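Local coordinates for carbon dioxide concentrating mechanism protein CcmK (Synechococcus elongatus, PDB 4OX6) that probably builds part of the carboxysome shell as a hexamer-forming bacterial microcompartment protein, at residues I44-Y49 against F57-R62. Numbering follows the deposited sequence.
Sequences ITIVSY and FAVNIR
Asn60 meets Ser48 twice: its backbone N donates to Ser48 O, and its side-chain ND2 donates to Ser48 OG at 2.9 Å, with the hydroxyl oxygen lying close to the amide plane. The serine hydroxyl reaches that amide because OG sits between its own backbone N and carbonyl carbon (chi1 64°). OD1 bonds Ser22 OG, so both ends of the amide are held and its rotation is fixed; Ser48 OG is itself tied to Pro105 O. Without this amide, as with an alanine here, the hydroxyls of Ser22 and Ser48 would probably each lose a partner and a gap would be likely to open beside Ser48 OG. Farther along, Thr45 and Arg62 exchange two backbone bonds, N to O in both directions. Between these two pairs the register slips by one residue at Val47, whose N still reaches Asn60 O at 3.0 Å: a beta bulge in the antiparallel hairpin of the BMC fold. Packing is tight where Ile46 CG2 touches Val59 CG2 at 3.6 Å and Ile44 CD1 lies against Ile61 CG2 at 3.8 Å. Helices 28-39 and 65-81 cover Ile44, Val59 and Ile61, whereas Ile46 packs on Val100 of a neighbouring subunit. By contrast, Val47, Ser48 and Tyr49 are partly exposed, and the Tyr49 and Phe57 rings meet more loosely, edge to edge with CD2 atoms 4.2 Å apart; Tyr49 also stacks on Phe104 of that subunit. A water bridges Thr45 OG1 and Arg62 O, while the bent arginine chain carries its guanidinium away to Glu101 and Gln18 O.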
loop_
_atom_site.group_PDB
_atom_site.type_symbol
_atom_site.label_atom_id
_atom_site.label_comp_id
_atom_site.label_asym_id
_atom_site.label_seq_id
_atom_site.Cartn_x
_atom_site.Cartn_y
_atom_site.Cartn_z
ATOM N N ILE A 44 -19.766 -10.478 -22.405
ATOM C CA ILE A 44 -18.555 -9.796 -22.008
ATOM C C ILE A 44 -17.537 -10.768 -21.411
ATOM O O ILE A 44 -17.931 -11.881 -21.017
ATOM C CB ILE A 44 -18.862 -8.586 -21.051
ATOM C CG1 ILE A 44 -19.352 -9.015 -19.663
ATOM C CG2 ILE A 44 -19.910 -7.644 -21.688
ATOM C CD1 ILE A 44 -18.289 -9.491 -18.646
ATOM N N THR A 45 -16.287 -10.348 -21.371
ATOM C CA THR A 45 -15.197 -11.114 -20.749
ATOM C C THR A 45 -14.650 -10.233 -19.616
ATOM O O THR A 45 -14.339 -9.029 -19.843
ATOM C CB THR A 45 -14.061 -11.408 -21.738
ATOM O OG1 THR A 45 -14.604 -12.082 -22.902
ATOM C CG2 THR A 45 -13.040 -12.324 -21.149
ATOM N N ILE A 46 -14.499 -10.808 -18.410
ATOM C CA ILE A 46 -13.774 -10.134 -17.347
ATOM C C ILE A 46 -12.298 -10.406 -17.641
ATOM O O ILE A 46 -11.885 -11.542 -17.813
ATOM C CB ILE A 46 -14.126 -10.760 -15.992
ATOM C CG1 ILE A 46 -15.615 -10.709 -15.683
ATOM C CG2 ILE A 46 -13.406 -9.969 -14.896
ATOM C CD1 ILE A 46 -16.052 -11.729 -14.540
ATOM N N VAL A 47 -11.525 -9.338 -17.780
ATOM C CA VAL A 47 -10.107 -9.440 -18.144
ATOM C C VAL A 47 -9.127 -9.255 -17.014
ATOM O O VAL A 47 -8.046 -9.790 -17.092
ATOM C CB VAL A 47 -9.746 -8.522 -19.340
ATOM C CG1 VAL A 47 -10.576 -8.986 -20.599
ATOM C CG2 VAL A 47 -9.995 -7.043 -19.056
ATOM N N SER A 48 -9.460 -8.456 -16.021
ATOM C CA SER A 48 -8.521 -8.105 -14.983
ATOM C C SER A 48 -9.220 -7.422 -13.823
ATOM O O SER A 48 -10.377 -6.999 -13.930
ATOM C CB SER A 48 -7.411 -7.162 -15.510
ATOM O OG SER A 48 -8.004 -5.940 -15.922
ATOM N N TYR A 49 -8.496 -7.284 -12.714
ATOM C CA TYR A 49 -8.908 -6.438 -11.605
ATOM C C TYR A 49 -7.711 -5.660 -11.119
ATOM O O TYR A 49 -6.600 -6.064 -11.311
ATOM C CB TYR A 49 -9.635 -7.176 -10.464
ATOM C CG TYR A 49 -8.741 -7.923 -9.535
ATOM C CD1 TYR A 49 -8.151 -9.121 -9.900
ATOM C CD2 TYR A 49 -8.435 -7.407 -8.291
ATOM C CE1 TYR A 49 -7.294 -9.804 -9.037
ATOM C CE2 TYR A 49 -7.603 -8.093 -7.417
ATOM C CZ TYR A 49 -6.995 -9.250 -7.809
ATOM O OH TYR A 49 -6.153 -9.895 -6.922
ATOM N N PHE A 57 -11.324 -1.690 -5.111
ATOM C CA PHE A 57 -10.957 -2.624 -6.180
ATOM C C PHE A 57 -11.739 -2.279 -7.434
ATOM O O PHE A 57 -12.943 -1.970 -7.353
ATOM C CB PHE A 57 -11.382 -4.054 -5.780
ATOM C CG PHE A 57 -10.610 -4.604 -4.608
ATOM C CD1 PHE A 57 -11.026 -4.396 -3.317
ATOM C CD2 PHE A 57 -9.465 -5.349 -4.833
ATOM C CE1 PHE A 57 -10.286 -4.854 -2.242
ATOM C CE2 PHE A 57 -8.717 -5.849 -3.766
ATOM C CZ PHE A 57 -9.126 -5.593 -2.487
ATOM N N ALA A 58 -11.092 -2.354 -8.602
ATOM C CA ALA A 58 -11.800 -2.159 -9.860
ATOM C C ALA A 58 -11.779 -3.437 -10.655
ATOM O O ALA A 58 -10.785 -4.169 -10.674
ATOM C CB ALA A 58 -11.174 -1.028 -10.659
ATOM N N VAL A 59 -12.879 -3.730 -11.345
ATOM C CA VAL A 59 -12.948 -4.866 -12.284
ATOM C C VAL A 59 -13.091 -4.295 -13.692
ATOM O O VAL A 59 -13.827 -3.332 -13.905
ATOM C CB VAL A 59 -14.113 -5.829 -11.960
ATOM C CG1 VAL A 59 -15.493 -5.195 -11.980
ATOM C CG2 VAL A 59 -14.071 -7.063 -12.881
ATOM N N ASN A 60 -12.409 -4.908 -14.635
ATOM C CA ASN A 60 -12.354 -4.465 -16.035
ATOM C C ASN A 60 -12.926 -5.539 -16.922
ATOM O O ASN A 60 -12.558 -6.738 -16.831
ATOM C CB ASN A 60 -10.901 -4.212 -16.391
ATOM C CG ASN A 60 -10.295 -3.151 -15.493
ATOM O OD1 ASN A 60 -10.835 -2.049 -15.394
ATOM N ND2 ASN A 60 -9.201 -3.487 -14.828
ATOM N N ILE A 61 -13.909 -5.160 -17.734
ATOM C CA ILE A 61 -14.570 -6.049 -18.675
ATOM C C ILE A 61 -14.414 -5.522 -20.101
ATOM O O ILE A 61 -14.298 -4.295 -20.351
ATOM C CB ILE A 61 -16.038 -6.257 -18.308
ATOM C CG1 ILE A 61 -16.884 -4.986 -18.463
ATOM C CG2 ILE A 61 -16.182 -6.855 -16.918
ATOM C CD1 ILE A 61 -18.391 -5.266 -18.408
ATOM N N ARG A 62 -14.507 -6.437 -21.053
ATOM C CA ARG A 62 -14.431 -6.090 -22.468
ATOM C C ARG A 62 -15.570 -6.736 -23.232
ATOM O O ARG A 62 -15.948 -7.866 -22.946
ATOM C CB ARG A 62 -13.129 -6.546 -23.111
ATOM C CG ARG A 62 -11.855 -6.068 -22.452
ATOM C CD ARG A 62 -11.645 -4.531 -22.467
ATOM N NE ARG A 62 -11.500 -3.946 -23.785
ATOM C CZ ARG A 62 -10.383 -3.932 -24.491
ATOM N NH1 ARG A 62 -9.256 -4.351 -24.000
ATOM N NH2 ARG A 62 -10.379 -3.367 -25.691
HETATM O O HOH W 1 -15.275 -10.263 -24.894
#